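Diol-dehydratase (Roseburia inulinivorans, PDB 5I2A) is a glycyl radical enzyme of the B12-independent type that probably catalyses the dehydration of 1,2-propanediol. Local coordinates at residues K322-N327 with F375-S380; Y293-Y298 with N361-M366; K131-L136 with Y516-L521. All coordinates share one frame; numbering follows the deposited sequence.

Interaction 1 (K322-N327 with F375-S380)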
ATOM      1  N   LYS A 322      12.535   4.540 -36.348  1.00 15.40           N
ATOM      2  CA  LYS A 322      11.649   3.898 -35.390  1.00 14.58           C
ATOM      3  C   LYS A 322      11.367   4.780 -34.170  1.00 13.68           C
ATOM      4  O   LYS A 322      10.241   4.838 -33.703  1.00 13.72           O
ATOM      5  CB  LYS A 322      12.228   2.546 -34.956  1.00 15.66           C
ATOM      6  CG  LYS A 322      12.065   1.437 -36.009  1.00 17.50           C
ATOM      7  CD  LYS A 322      10.810   0.572 -35.768  1.00 17.13           C
ATOM      8  CE  LYS A 322       9.518   1.351 -35.963  1.00 16.04           C
ATOM      9  NZ  LYS A 322       8.294   0.507 -35.995  1.00 17.12           N
ATOM     10  N   LEU A 323      12.385   5.482 -33.678  1.00 15.11           N
ATOM     11  CA  LEU A 323      12.211   6.381 -32.542  1.00 12.46           C
ATOM     12  C   LEU A 323      11.150   7.454 -32.808  1.00 14.26           C
ATOM     13  O   LEU A 323      10.556   7.965 -31.870  1.00 13.31           O
ATOM     14  CB  LEU A 323      13.543   7.035 -32.168  1.00 13.16           C
ATOM     15  CG  LEU A 323      14.509   6.117 -31.401  1.00 13.58           C
ATOM     16  CD1 LEU A 323      15.956   6.619 -31.496  1.00 12.25           C
ATOM     17  CD2 LEU A 323      14.090   6.010 -29.931  1.00 12.85           C
ATOM     18  N   ASN A 324      10.910   7.789 -34.077  1.00 11.85           N
ATOM     19  CA  ASN A 324       9.833   8.709 -34.437  1.00 11.92           C
ATOM     20  C   ASN A 324       8.492   8.032 -34.697  1.00 15.85           C
ATOM     21  O   ASN A 324       7.479   8.707 -34.877  1.00 15.26           O
ATOM     22  CB  ASN A 324      10.226   9.532 -35.667  1.00 13.74           C
ATOM     23  CG  ASN A 324      11.371  10.459 -35.383  1.00 12.70           C
ATOM     24  OD1 ASN A 324      11.168  11.603 -34.986  1.00 13.06           O
ATOM     25  ND2 ASN A 324      12.589   9.960 -35.556  1.00 11.81           N
ATOM     26  N   ASP A 325       8.473   6.705 -34.705  1.00 15.03           N
ATOM     27  CA  ASP A 325       7.213   5.981 -34.915  1.00 15.55           C
ATOM     28  C   ASP A 325       6.341   5.988 -33.648  1.00 17.98           C
ATOM     29  O   ASP A 325       5.116   5.934 -33.721  1.00 14.27           O
ATOM     30  CB  ASP A 325       7.491   4.539 -35.348  1.00 12.67           C
ATOM     31  CG  ASP A 325       6.261   3.842 -35.928  1.00 17.20           C
ATOM     32  OD1 ASP A 325       5.307   4.524 -36.354  1.00 16.92           O
ATOM     33  OD2 ASP A 325       6.266   2.602 -35.960  1.00 17.71           O
ATOM     34  N   LEU A 326       6.981   6.051 -32.486  1.00 15.48           N
ATOM     35  CA  LEU A 326       6.246   6.063 -31.217  1.00 14.32           C
ATOM     36  C   LEU A 326       5.670   7.456 -30.957  1.00 13.45           C
ATOM     37  O   LEU A 326       6.237   8.464 -31.395  1.00 15.16           O
ATOM     38  CB  LEU A 326       7.163   5.613 -30.070  1.00 12.57           C
ATOM     39  CG  LEU A 326       7.778   4.214 -30.221  1.00 12.83           C
ATOM     40  CD1 LEU A 326       8.651   3.877 -29.025  1.00 12.19           C
ATOM     41  CD2 LEU A 326       6.689   3.162 -30.417  1.00 13.64           C
ATOM     42  N   ASN A 327       4.520   7.518 -30.289  1.00 12.73           N
ATOM     43  CA  ASN A 327       3.850   8.792 -30.039  1.00 11.74           C
ATOM     44  C   ASN A 327       2.999   8.694 -28.765  1.00 14.03           C
ATOM     45  O   ASN A 327       2.894   7.629 -28.155  1.00 13.15           O
ATOM     46  CB  ASN A 327       2.988   9.194 -31.260  1.00 11.22           C
ATOM     47  CG  ASN A 327       2.745  10.716 -31.374  1.00 11.18           C
ATOM     48  OD1 ASN A 327       2.955  11.487 -30.434  1.00 12.53           O
ATOM     49  ND2 ASN A 327       2.277  11.139 -32.551  1.00 14.99           N
ATOM     50  N   PHE A 375      16.924  13.039 -40.413  1.00 18.24           N
ATOM     51  CA  PHE A 375      16.499  14.431 -40.276  1.00 16.94           C
ATOM     52  C   PHE A 375      15.082  14.595 -39.712  1.00 17.04           C
ATOM     53  O   PHE A 375      14.309  15.424 -40.188  1.00 14.34           O
ATOM     54  CB  PHE A 375      16.615  15.170 -41.620  1.00 16.79           C
ATOM     55  CG  PHE A 375      17.139  16.578 -41.486  1.00 18.90           C
ATOM     56  CD1 PHE A 375      18.499  16.831 -41.520  1.00 15.75           C
ATOM     57  CD2 PHE A 375      16.276  17.639 -41.285  1.00 16.09           C
ATOM     58  CE1 PHE A 375      18.984  18.117 -41.380  1.00 18.76           C
ATOM     59  CE2 PHE A 375      16.754  18.923 -41.138  1.00 18.63           C
ATOM     60  CZ  PHE A 375      18.110  19.165 -41.183  1.00 17.74           C
ATOM     61  N   LEU A 376      14.771  13.813 -38.682  1.00 14.42           N
ATOM     62  CA  LEU A 376      13.484  13.887 -37.989  1.00 11.10           C
ATOM     63  C   LEU A 376      13.709  14.458 -36.580  1.00 16.35           C
ATOM     64  O   LEU A 376      14.851  14.586 -36.155  1.00 15.19           O
ATOM     65  CB  LEU A 376      12.844  12.500 -37.928  1.00 11.91           C
ATOM     66  CG  LEU A 376      12.219  12.051 -39.251  1.00 15.08           C
ATOM     67  CD1 LEU A 376      11.559  10.682 -39.071  1.00 13.40           C
ATOM     68  CD2 LEU A 376      11.220  13.104 -39.765  1.00 14.13           C
ATOM     69  N   PRO A 377      12.631  14.812 -35.854  1.00 13.75           N
ATOM     70  CA  PRO A 377      12.834  15.395 -34.522  1.00 14.46           C
ATOM     71  C   PRO A 377      13.544  14.483 -33.513  1.00 14.20           C
ATOM     72  O   PRO A 377      14.331  14.970 -32.722  1.00 14.66           O
ATOM     73  CB  PRO A 377      11.407  15.676 -34.053  1.00 14.38           C
ATOM     74  CG  PRO A 377      10.662  15.936 -35.323  1.00 13.37           C
ATOM     75  CD  PRO A 377      11.231  14.943 -36.293  1.00 13.70           C
ATOM     76  N   MET A 378      13.253  13.189 -33.541  1.00 14.31           N
ATOM     77  CA  MET A 378      13.788  12.269 -32.548  1.00 12.17           C
ATOM     78  C   MET A 378      14.871  11.397 -33.178  1.00 17.53           C
ATOM     79  O   MET A 378      14.851  11.184 -34.383  1.00 16.30           O
ATOM     80  CB  MET A 378      12.655  11.410 -31.962  1.00 11.67           C
ATOM     81  CG  MET A 378      11.464  12.251 -31.453  1.00 14.58           C
ATOM     82  SD  MET A 378      10.491  11.472 -30.134  1.00 14.64           S
ATOM     83  CE  MET A 378       9.018  10.943 -31.008  1.00 11.69           C
ATOM     84  N   PRO A 379      15.821  10.888 -32.373  1.00 16.13           N
ATOM     85  CA  PRO A 379      15.997  11.119 -30.934  1.00 12.09           C
ATOM     86  C   PRO A 379      16.488  12.533 -30.645  1.00 13.13           C
ATOM     87  O   PRO A 379      16.919  13.237 -31.570  1.00 13.70           O
ATOM     88  CB  PRO A 379      17.055  10.085 -30.535  1.00 14.53           C
ATOM     89  CG  PRO A 379      17.867   9.886 -31.820  1.00 16.66           C
ATOM     90  CD  PRO A 379      16.844   9.978 -32.924  1.00 13.38           C
ATOM     91  N   SER A 380      16.400  12.944 -29.383  1.00 11.50           N
ATOM     92  CA  SER A 380      16.959  14.207 -28.953  1.00 12.54           C
ATOM     93  C   SER A 380      18.463  13.991 -28.745  1.00 14.75           C
ATOM     94  O   SER A 380      18.940  13.726 -27.625  1.00 12.85           O
ATOM     95  CB  SER A 380      16.272  14.722 -27.674  1.00 12.72           C
ATOM     96  OG  SER A 380      14.877  14.941 -27.868  1.00 13.93           O
TER

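Interaction 2 (Y293-Y298 with N361-M366)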
ATOM      1  N   TYR A 293      27.413   1.755 -25.051  1.00 16.19           N
ATOM      2  CA  TYR A 293      27.023   0.369 -24.814  1.00 16.69           C
ATOM      3  C   TYR A 293      26.777  -0.430 -26.091  1.00 17.39           C
ATOM      4  O   TYR A 293      26.842  -1.650 -26.062  1.00 18.39           O
ATOM      5  CB  TYR A 293      25.801   0.267 -23.872  1.00 13.24           C
ATOM      6  CG  TYR A 293      24.513   0.983 -24.258  1.00 17.09           C
ATOM      7  CD1 TYR A 293      23.703   0.502 -25.279  1.00 11.17           C
ATOM      8  CD2 TYR A 293      24.079   2.102 -23.551  1.00 14.31           C
ATOM      9  CE1 TYR A 293      22.518   1.136 -25.608  1.00 15.95           C
ATOM     10  CE2 TYR A 293      22.885   2.743 -23.875  1.00 11.64           C
ATOM     11  CZ  TYR A 293      22.112   2.253 -24.902  1.00 14.20           C
ATOM     12  OH  TYR A 293      20.935   2.873 -25.241  1.00 13.88           O
ATOM     13  N   MET A 294      26.536   0.235 -27.215  1.00 16.41           N
ATOM     14  CA  MET A 294      26.394  -0.495 -28.484  1.00 17.60           C
ATOM     15  C   MET A 294      27.756  -0.847 -29.102  1.00 20.65           C
ATOM     16  O   MET A 294      27.848  -1.733 -29.958  1.00 19.71           O
ATOM     17  CB  MET A 294      25.579   0.317 -29.498  1.00 17.29           C
ATOM     18  CG  MET A 294      24.130   0.590 -29.080  1.00 13.05           C
ATOM     19  SD  MET A 294      23.185  -0.921 -28.874  1.00 18.96           S
ATOM     20  CE  MET A 294      22.765  -1.318 -30.572  1.00 17.24           C
ATOM     21  N   TYR A 295      28.803  -0.149 -28.671  1.00 18.74           N
ATOM     22  CA  TYR A 295      30.084  -0.237 -29.353  1.00 17.94           C
ATOM     23  C   TYR A 295      30.731  -1.634 -29.347  1.00 22.52           C
ATOM     24  O   TYR A 295      31.224  -2.060 -30.387  1.00 24.15           O
ATOM     25  CB  TYR A 295      31.081   0.782 -28.793  1.00 18.96           C
ATOM     26  CG  TYR A 295      32.329   0.798 -29.629  1.00 22.06           C
ATOM     27  CD1 TYR A 295      32.309   1.290 -30.931  1.00 20.75           C
ATOM     28  CD2 TYR A 295      33.517   0.271 -29.143  1.00 23.94           C
ATOM     29  CE1 TYR A 295      33.462   1.279 -31.721  1.00 24.44           C
ATOM     30  CE2 TYR A 295      34.662   0.255 -29.913  1.00 23.74           C
ATOM     31  CZ  TYR A 295      34.632   0.756 -31.196  1.00 25.04           C
ATOM     32  OH  TYR A 295      35.784   0.724 -31.936  1.00 28.02           O
ATOM     33  N   PRO A 296      30.723  -2.353 -28.203  1.00 22.79           N
ATOM     34  CA  PRO A 296      31.338  -3.687 -28.238  1.00 22.67           C
ATOM     35  C   PRO A 296      30.693  -4.620 -29.263  1.00 24.40           C
ATOM     36  O   PRO A 296      31.390  -5.439 -29.851  1.00 24.64           O
ATOM     37  CB  PRO A 296      31.114  -4.216 -26.811  1.00 22.75           C
ATOM     38  CG  PRO A 296      31.018  -3.006 -25.978  1.00 22.31           C
ATOM     39  CD  PRO A 296      30.303  -1.993 -26.835  1.00 21.63           C
ATOM     40  N   TYR A 297      29.391  -4.476 -29.485  1.00 19.59           N
ATOM     41  CA  TYR A 297      28.679  -5.319 -30.439  1.00 22.43           C
ATOM     42  C   TYR A 297      29.012  -4.913 -31.866  1.00 22.71           C
ATOM     43  O   TYR A 297      29.123  -5.752 -32.750  1.00 23.19           O
ATOM     44  CB  TYR A 297      27.166  -5.260 -30.174  1.00 20.61           C
ATOM     45  CG  TYR A 297      26.892  -5.671 -28.753  1.00 23.55           C
ATOM     46  CD1 TYR A 297      26.894  -4.729 -27.729  1.00 18.74           C
ATOM     47  CD2 TYR A 297      26.736  -7.010 -28.420  1.00 20.34           C
ATOM     48  CE1 TYR A 297      26.709  -5.107 -26.416  1.00 22.16           C
ATOM     49  CE2 TYR A 297      26.537  -7.398 -27.108  1.00 21.32           C
ATOM     50  CZ  TYR A 297      26.519  -6.444 -26.111  1.00 18.54           C
ATOM     51  OH  TYR A 297      26.334  -6.822 -24.805  1.00 21.38           O
ATOM     52  N   TYR A 298      29.204  -3.620 -32.076  1.00 22.66           N
ATOM     53  CA  TYR A 298      29.613  -3.130 -33.376  1.00 22.14           C
ATOM     54  C   TYR A 298      31.037  -3.593 -33.700  1.00 25.94           C
ATOM     55  O   TYR A 298      31.292  -4.155 -34.759  1.00 26.09           O
ATOM     56  CB  TYR A 298      29.530  -1.616 -33.411  1.00 21.92           C
ATOM     57  CG  TYR A 298      30.165  -0.996 -34.629  1.00 21.17           C
ATOM     58  CD1 TYR A 298      29.517  -1.024 -35.854  1.00 19.99           C
ATOM     59  CD2 TYR A 298      31.403  -0.359 -34.553  1.00 22.07           C
ATOM     60  CE1 TYR A 298      30.081  -0.452 -36.978  1.00 24.51           C
ATOM     61  CE2 TYR A 298      31.977   0.225 -35.683  1.00 20.28           C
ATOM     62  CZ  TYR A 298      31.302   0.171 -36.890  1.00 25.63           C
ATOM     63  OH  TYR A 298      31.841   0.732 -38.020  1.00 29.22           O
ATOM     64  N   ASN A 361      34.049   7.239 -30.165  1.00 19.24           N
ATOM     65  CA  ASN A 361      34.337   6.073 -30.982  1.00 18.58           C
ATOM     66  C   ASN A 361      33.614   6.183 -32.328  1.00 19.93           C
ATOM     67  O   ASN A 361      33.009   7.214 -32.625  1.00 18.68           O
ATOM     68  CB  ASN A 361      33.967   4.780 -30.241  1.00 17.66           C
ATOM     69  CG  ASN A 361      32.490   4.702 -29.861  1.00 18.33           C
ATOM     70  OD1 ASN A 361      31.609   5.017 -30.655  1.00 19.63           O
ATOM     71  ND2 ASN A 361      32.220   4.232 -28.650  1.00 19.52           N
ATOM     72  N   ASP A 362      33.670   5.130 -33.133  1.00 20.92           N
ATOM     73  CA  ASP A 362      33.020   5.146 -34.437  1.00 19.94           C
ATOM     74  C   ASP A 362      31.513   5.417 -34.353  1.00 23.70           C
ATOM     75  O   ASP A 362      30.959   6.133 -35.184  1.00 17.09           O
ATOM     76  CB  ASP A 362      33.254   3.825 -35.174  1.00 20.86           C
ATOM     77  CG  ASP A 362      34.548   3.823 -35.990  1.00 27.76           C
ATOM     78  OD1 ASP A 362      34.980   4.902 -36.448  1.00 29.68           O
ATOM     79  OD2 ASP A 362      35.118   2.739 -36.189  1.00 25.43           O
ATOM     80  N   LEU A 363      30.851   4.834 -33.358  1.00 17.55           N
ATOM     81  CA  LEU A 363      29.408   5.018 -33.234  1.00 18.20           C
ATOM     82  C   LEU A 363      29.063   6.459 -32.854  1.00 13.07           C
ATOM     83  O   LEU A 363      28.004   6.951 -33.233  1.00 18.54           O
ATOM     84  CB  LEU A 363      28.815   4.037 -32.212  1.00 16.59           C
ATOM     85  CG  LEU A 363      28.835   2.563 -32.619  1.00 17.61           C
ATOM     86  CD1 LEU A 363      28.098   1.703 -31.609  1.00 17.22           C
ATOM     87  CD2 LEU A 363      28.214   2.374 -33.998  1.00 19.75           C
ATOM     88  N   SER A 364      29.946   7.127 -32.112  1.00 13.12           N
ATOM     89  CA  SER A 364      29.729   8.530 -31.756  1.00 14.68           C
ATOM     90  C   SER A 364      29.451   9.367 -33.025  1.00 19.32           C
ATOM     91  O   SER A 364      28.486  10.139 -33.079  1.00 15.02           O
ATOM     92  CB  SER A 364      30.935   9.113 -30.998  1.00 13.58           C
ATOM     93  OG  SER A 364      31.355   8.282 -29.935  1.00 18.20           O
ATOM     94  N   PHE A 365      30.287   9.197 -34.046  1.00 17.45           N
ATOM     95  CA  PHE A 365      30.091   9.904 -35.315  1.00 14.77           C
ATOM     96  C   PHE A 365      28.865   9.383 -36.060  1.00 15.37           C
ATOM     97  O   PHE A 365      28.120  10.157 -36.651  1.00 18.97           O
ATOM     98  CB  PHE A 365      31.342   9.788 -36.204  1.00 15.34           C
ATOM     99  CG  PHE A 365      32.551  10.481 -35.635  1.00 15.33           C
ATOM    100  CD1 PHE A 365      32.786  11.820 -35.886  1.00 16.16           C
ATOM    101  CD2 PHE A 365      33.435   9.801 -34.830  1.00 18.95           C
ATOM    102  CE1 PHE A 365      33.887  12.454 -35.348  1.00 17.40           C
ATOM    103  CE2 PHE A 365      34.537  10.435 -34.294  1.00 17.64           C
ATOM    104  CZ  PHE A 365      34.757  11.763 -34.544  1.00 13.21           C
ATOM    105  N   MET A 366      28.642   8.074 -36.026  1.00 17.68           N
ATOM    106  CA  MET A 366      27.550   7.498 -36.806  1.00 15.86           C
ATOM    107  C   MET A 366      26.174   7.910 -36.271  1.00 17.08           C
ATOM    108  O   MET A 366      25.221   8.009 -37.038  1.00 17.52           O
ATOM    109  CB  MET A 366      27.690   5.981 -36.860  1.00 17.18           C
ATOM    110  CG  MET A 366      28.938   5.566 -37.680  1.00 19.22           C
ATOM    111  SD  MET A 366      29.481   3.864 -37.452  1.00 28.27           S
ATOM    112  CE  MET A 366      28.071   3.038 -38.151  1.00 13.70           C
TER
HETATM  113  O   HOH W   1      35.963   3.428 -32.689  1.00 22.49           O
HETATM  114  O   HOH W   2      34.187   1.670 -38.277  1.00 32.36           O

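Interaction 3 (K131-L136 with Y516-L521)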
ATOM      1  N   LYS A 131     -10.484   3.990 -10.390  1.00 16.08           N
ATOM      2  CA  LYS A 131      -9.313   3.129 -10.241  1.00 14.65           C
ATOM      3  C   LYS A 131      -8.021   3.760 -10.762  1.00 14.89           C
ATOM      4  O   LYS A 131      -6.989   3.089 -10.823  1.00 17.57           O
ATOM      5  CB  LYS A 131      -9.521   1.790 -10.973  1.00 17.49           C
ATOM      6  CG  LYS A 131     -10.736   0.967 -10.539  1.00 20.68           C
ATOM      7  CD  LYS A 131     -10.735  -0.405 -11.245  1.00 20.87           C
ATOM      8  CE  LYS A 131     -11.889  -1.281 -10.799  1.00 19.99           C
ATOM      9  NZ  LYS A 131     -13.206  -0.656 -11.111  1.00 23.17           N
ATOM     10  N   THR A 132      -8.076   5.023 -11.177  1.00 15.67           N
ATOM     11  CA  THR A 132      -6.929   5.639 -11.843  1.00 13.68           C
ATOM     12  C   THR A 132      -5.934   6.210 -10.830  1.00 15.72           C
ATOM     13  O   THR A 132      -6.309   6.542  -9.700  1.00 14.25           O
ATOM     14  CB  THR A 132      -7.369   6.774 -12.788  1.00 16.22           C
ATOM     15  OG1 THR A 132      -8.003   7.798 -12.017  1.00 18.59           O
ATOM     16  CG2 THR A 132      -8.345   6.272 -13.842  1.00 13.41           C
ATOM     17  N   THR A 133      -4.677   6.352 -11.241  1.00 12.95           N
ATOM     18  CA  THR A 133      -3.710   7.030 -10.397  1.00  9.87           C
ATOM     19  C   THR A 133      -4.132   8.472 -10.199  1.00 13.01           C
ATOM     20  O   THR A 133      -3.997   9.010  -9.106  1.00 13.34           O
ATOM     21  CB  THR A 133      -2.278   6.988 -10.980  1.00 14.09           C
ATOM     22  OG1 THR A 133      -2.260   7.558 -12.297  1.00 12.47           O
ATOM     23  CG2 THR A 133      -1.764   5.558 -11.020  1.00 12.63           C
ATOM     24  N   SER A 134      -4.667   9.094 -11.252  1.00 12.13           N
ATOM     25  CA  SER A 134      -4.967  10.516 -11.186  1.00 11.65           C
ATOM     26  C   SER A 134      -6.013  10.813 -10.107  1.00 13.25           C
ATOM     27  O   SER A 134      -5.900  11.805  -9.398  1.00 12.93           O
ATOM     28  CB  SER A 134      -5.432  11.053 -12.549  1.00 12.98           C
ATOM     29  OG  SER A 134      -6.601  10.412 -12.998  1.00 14.50           O
ATOM     30  N   GLU A 135      -7.006   9.941  -9.968  1.00 13.84           N
ATOM     31  CA  GLU A 135      -8.041  10.138  -8.945  1.00 15.54           C
ATOM     32  C   GLU A 135      -7.496   9.959  -7.524  1.00 14.43           C
ATOM     33  O   GLU A 135      -7.816  10.737  -6.637  1.00 14.11           O
ATOM     34  CB  GLU A 135      -9.217   9.183  -9.176  1.00 14.13           C
ATOM     35  CG  GLU A 135     -10.105   9.579 -10.349  1.00 19.52           C
ATOM     36  CD  GLU A 135     -11.049   8.458 -10.768  1.00 23.87           C
ATOM     37  OE1 GLU A 135     -12.229   8.499 -10.383  1.00 28.91           O
ATOM     38  OE2 GLU A 135     -10.600   7.522 -11.451  1.00 22.01           O
ATOM     39  N   LEU A 136      -6.679   8.935  -7.306  1.00 12.14           N
ATOM     40  CA  LEU A 136      -6.048   8.766  -5.999  1.00 12.81           C
ATOM     41  C   LEU A 136      -5.121   9.944  -5.681  1.00 12.55           C
ATOM     42  O   LEU A 136      -5.118  10.448  -4.567  1.00 13.42           O
ATOM     43  CB  LEU A 136      -5.277   7.444  -5.933  1.00 10.79           C
ATOM     44  CG  LEU A 136      -4.603   7.137  -4.594  1.00 15.12           C
ATOM     45  CD1 LEU A 136      -5.644   7.132  -3.467  1.00 11.95           C
ATOM     46  CD2 LEU A 136      -3.858   5.797  -4.640  1.00 11.69           C
ATOM     47  N   TYR A 516       2.673   9.028  -4.263  1.00 14.16           N
ATOM     48  CA  TYR A 516       1.935   7.992  -3.544  1.00 12.57           C
ATOM     49  C   TYR A 516       1.015   7.253  -4.484  1.00 12.96           C
ATOM     50  O   TYR A 516       0.933   6.041  -4.414  1.00 13.83           O
ATOM     51  CB  TYR A 516       1.123   8.573  -2.366  1.00 12.29           C
ATOM     52  CG  TYR A 516       1.994   8.799  -1.161  1.00 13.60           C
ATOM     53  CD1 TYR A 516       2.609   7.719  -0.517  1.00 14.33           C
ATOM     54  CD2 TYR A 516       2.249  10.079  -0.696  1.00 12.51           C
ATOM     55  CE1 TYR A 516       3.446   7.912   0.574  1.00 14.25           C
ATOM     56  CE2 TYR A 516       3.084  10.287   0.392  1.00 11.79           C
ATOM     57  CZ  TYR A 516       3.674   9.202   1.024  1.00 17.42           C
ATOM     58  OH  TYR A 516       4.492   9.415   2.103  1.00 15.23           O
ATOM     59  N   ALA A 517       0.345   7.977  -5.379  1.00 11.86           N
ATOM     60  CA  ALA A 517      -0.584   7.317  -6.291  1.00 14.17           C
ATOM     61  C   ALA A 517       0.138   6.299  -7.192  1.00 14.44           C
ATOM     62  O   ALA A 517      -0.331   5.169  -7.341  1.00 14.11           O
ATOM     63  CB  ALA A 517      -1.350   8.347  -7.135  1.00 10.10           C
ATOM     64  N   HIS A 518       1.286   6.670  -7.764  1.00 11.75           N
ATOM     65  CA  HIS A 518       2.042   5.700  -8.567  1.00 12.59           C
ATOM     66  C   HIS A 518       2.552   4.517  -7.727  1.00 14.08           C
ATOM     67  O   HIS A 518       2.500   3.370  -8.178  1.00 14.03           O
ATOM     68  CB  HIS A 518       3.206   6.376  -9.310  1.00 10.61           C
ATOM     69  CG  HIS A 518       2.753   7.205 -10.478  1.00 15.01           C
ATOM     70  ND1 HIS A 518       2.411   6.650 -11.694  1.00 11.83           N
ATOM     71  CD2 HIS A 518       2.531   8.535 -10.600  1.00 11.88           C
ATOM     72  CE1 HIS A 518       2.003   7.602 -12.511  1.00 11.90           C
ATOM     73  NE2 HIS A 518       2.072   8.757 -11.875  1.00 13.10           N
ATOM     74  N   ALA A 519       3.037   4.798  -6.521  1.00 12.37           N
ATOM     75  CA  ALA A 519       3.550   3.754  -5.636  1.00 13.54           C
ATOM     76  C   ALA A 519       2.477   2.721  -5.331  1.00 14.28           C
ATOM     77  O   ALA A 519       2.754   1.538  -5.283  1.00 13.57           O
ATOM     78  CB  ALA A 519       4.085   4.361  -4.320  1.00 14.61           C
ATOM     79  N   LYS A 520       1.244   3.177  -5.155  1.00 13.31           N
ATOM     80  CA  LYS A 520       0.186   2.295  -4.692  1.00 16.30           C
ATOM     81  C   LYS A 520      -0.517   1.583  -5.828  1.00 13.02           C
ATOM     82  O   LYS A 520      -0.901   0.435  -5.688  1.00 15.80           O
ATOM     83  CB  LYS A 520      -0.819   3.088  -3.843  1.00 14.34           C
ATOM     84  CG  LYS A 520      -0.204   3.545  -2.490  1.00 16.64           C
ATOM     85  CD  LYS A 520      -1.137   4.436  -1.695  1.00 21.63           C
ATOM     86  CE  LYS A 520      -0.545   4.817  -0.317  1.00 21.60           C
ATOM     87  NZ  LYS A 520      -0.375   3.650   0.564  1.00 28.50           N
ATOM     88  N   LEU A 521      -0.664   2.249  -6.964  1.00 10.27           N
ATOM     89  CA  LEU A 521      -1.489   1.702  -8.026  1.00 12.87           C
ATOM     90  C   LEU A 521      -0.717   1.318  -9.293  1.00 16.63           C
ATOM     91  O   LEU A 521      -1.199   0.520 -10.080  1.00 12.46           O
ATOM     92  CB  LEU A 521      -2.605   2.698  -8.376  1.00 14.31           C
ATOM     93  CG  LEU A 521      -3.653   2.951  -7.281  1.00 17.60           C
ATOM     94  CD1 LEU A 521      -4.696   3.980  -7.736  1.00 12.50           C
ATOM     95  CD2 LEU A 521      -4.340   1.636  -6.873  1.00 15.07           C
TER

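Interaction 1 (K322-N327 with F375-S380)
Asn324 clasps the backbone of Met378 with both ends of its carboxamide. Met378 N donates to Asn324 OD1 at 3.0 Å, 18° from that carbonyl plane. In return Asn324 ND2 donates to Met378 O at 2.8 Å, reaching the oxygen from above the peptide plane, 48° out of it, and so off the lone-pair direction. ND2 also donates to Trp320 O, so three bonds fix the rotation of the amide. Leu376 presses on the same group, its CB 3.5 Å from Asn324 ND2, and Pro377 CD approaches OD1. With an alanine here, Met378 N and Met378 O would probably both lose these bonds, and the loop before strand 380-385 could shift. Packing is also close where Leu323 CD1 rests against the ring of Pro379, 3.8 Å from its CD; the peptide bond before this proline is cis. The Met378 chain, bent at chi3 (-105°), brings its CE 3.5 Å from Leu323 O. The contact is slacker elsewhere: Leu323 CB and Met378 CB stay 4.5 Å apart, and Leu326 meets the loop merely through its O, near the Met378 methyl. This side is buried too, with Trp270 of helix 262-279 lying on Leu323 and Leu326. Asn324 thus satisfies both the N-H and the carbonyl of the buried Met378, tying the end of helix 309-323 to the loop entering strand 380-385.

Interaction 2 (Y293-Y298 with N361-M366)
The capping box that starts helix 362-374 forms one wall of this contact, and its N-cap residue, Asn361, also lies flat on the ring of Tyr295. Ring and amide planes are 13° apart; Asn361 CB sits over the face, 4.0 Å from the ring centroid of Tyr295, and Asn361 ND2 comes 3.6 Å from Tyr295 CG. The amide is held from both ends. Asn361 OD1 accepts from Ser364 N at 3.1 Å and weakly from Leu363 N, while ND2 donates to Asp291 O. Ser364 OG closes the box by accepting from Asn361 N at 2.9 Å. Chi1 of 60° sets the Asn361 CG between its own N and carbonyl carbon, which turns OD1 back over the first turn of the helix. That turn packs against the start of helix 295-303, and Leu363 is the wedge between them. Its CD1 meets Met294 CB at 3.6 Å, its CG lies at the edge of the Tyr295 ring, and its CD2 sits over a face of Tyr298, 4.2 Å from the centroid. Beyond Leu363, Met366 SD makes an oblique Met-aromatic contact with Tyr298, 4.8 Å from the ring centroid. Helix 309-323 packs on the same apolar cluster through Ala312 and Ile316. A water bridges the two segments, bonded to Tyr295 OH at 2.8 Å and accepting from Asp362 N; Asp362 OD1 accepts from Asp5 N.

Interaction 3 (K131-L136 with Y516-L521)
Thr132 OG1 is gripped twice by Glu135, once through the backbone and once through the carboxylate, while the carbonyl of Thr132 faces Leu521. The hydroxyl donates to Glu135 OE2 at 2.7 Å, using the anti lone pair of that oxygen, and accepts from Glu135 N at 3.1 Å with an N-H...O angle of 154°. These bonds cap the N terminus of helix 133-139; the Thr132 side chain points away from segment 516-521. Across the contact, methyl groups meet carbonyl oxygens and other methyls. Thr132 O lies 3.6 Å from Leu521 CD1, and Thr133 O lies 3.4 Å from Ala517 CB; the small alanine lets the two backbones approach to 5.2 Å between Thr133 CA and Ala517 CA. The first turn of helix 133-139 is thereby seated on the last turns of the long helix 489-521. Two side chains of the short helix straddle the approach. Those of Thr133 and Leu521 lie alongside each other, running opposite ways, with Thr133 CG2 4.0 Å from Leu521 CB. Leu136, with CG anti to its N (chi1 -178°) and a second torsion of 57°, brings CD2 to 3.7 Å from Leu521 CD1 and also near Lys520 CB, whose amino end turns off elsewhere. The His518 side chain starts out away from segment 131-136, yet its ring comes back near Thr133 OG1, which it meets obliquely; His518 NE2 bonds to Tyr159 O, and Phe91 packs against the same imidazole. The second subunit lies alongside: its Gln47 packs on Leu136, and its Ala198 O bonds to Tyr516 OH.

How the interactions relate
From the N terminus, residues 131-136 come first and pair with 516-521, so interaction 3 closes a loop of 379 residues that contains the other two contacts. Inside it, 293-298 opens interaction 2 and 322-327 opens interaction 1 before 361-366 and 375-380 close them in the same order, so these loops cross. Helices 295-303 and 309-323 are consecutive. The pair therefore ties two successive helices to the first turn of helix 362-374 and to the loop that follows it, with centres about 20 Å apart. Interaction 3, its centre about 30 Å from that of interaction 1 and about 40 Å from that of interaction 2, joins helix 133-139 to helix 489-521 beside the second subunit.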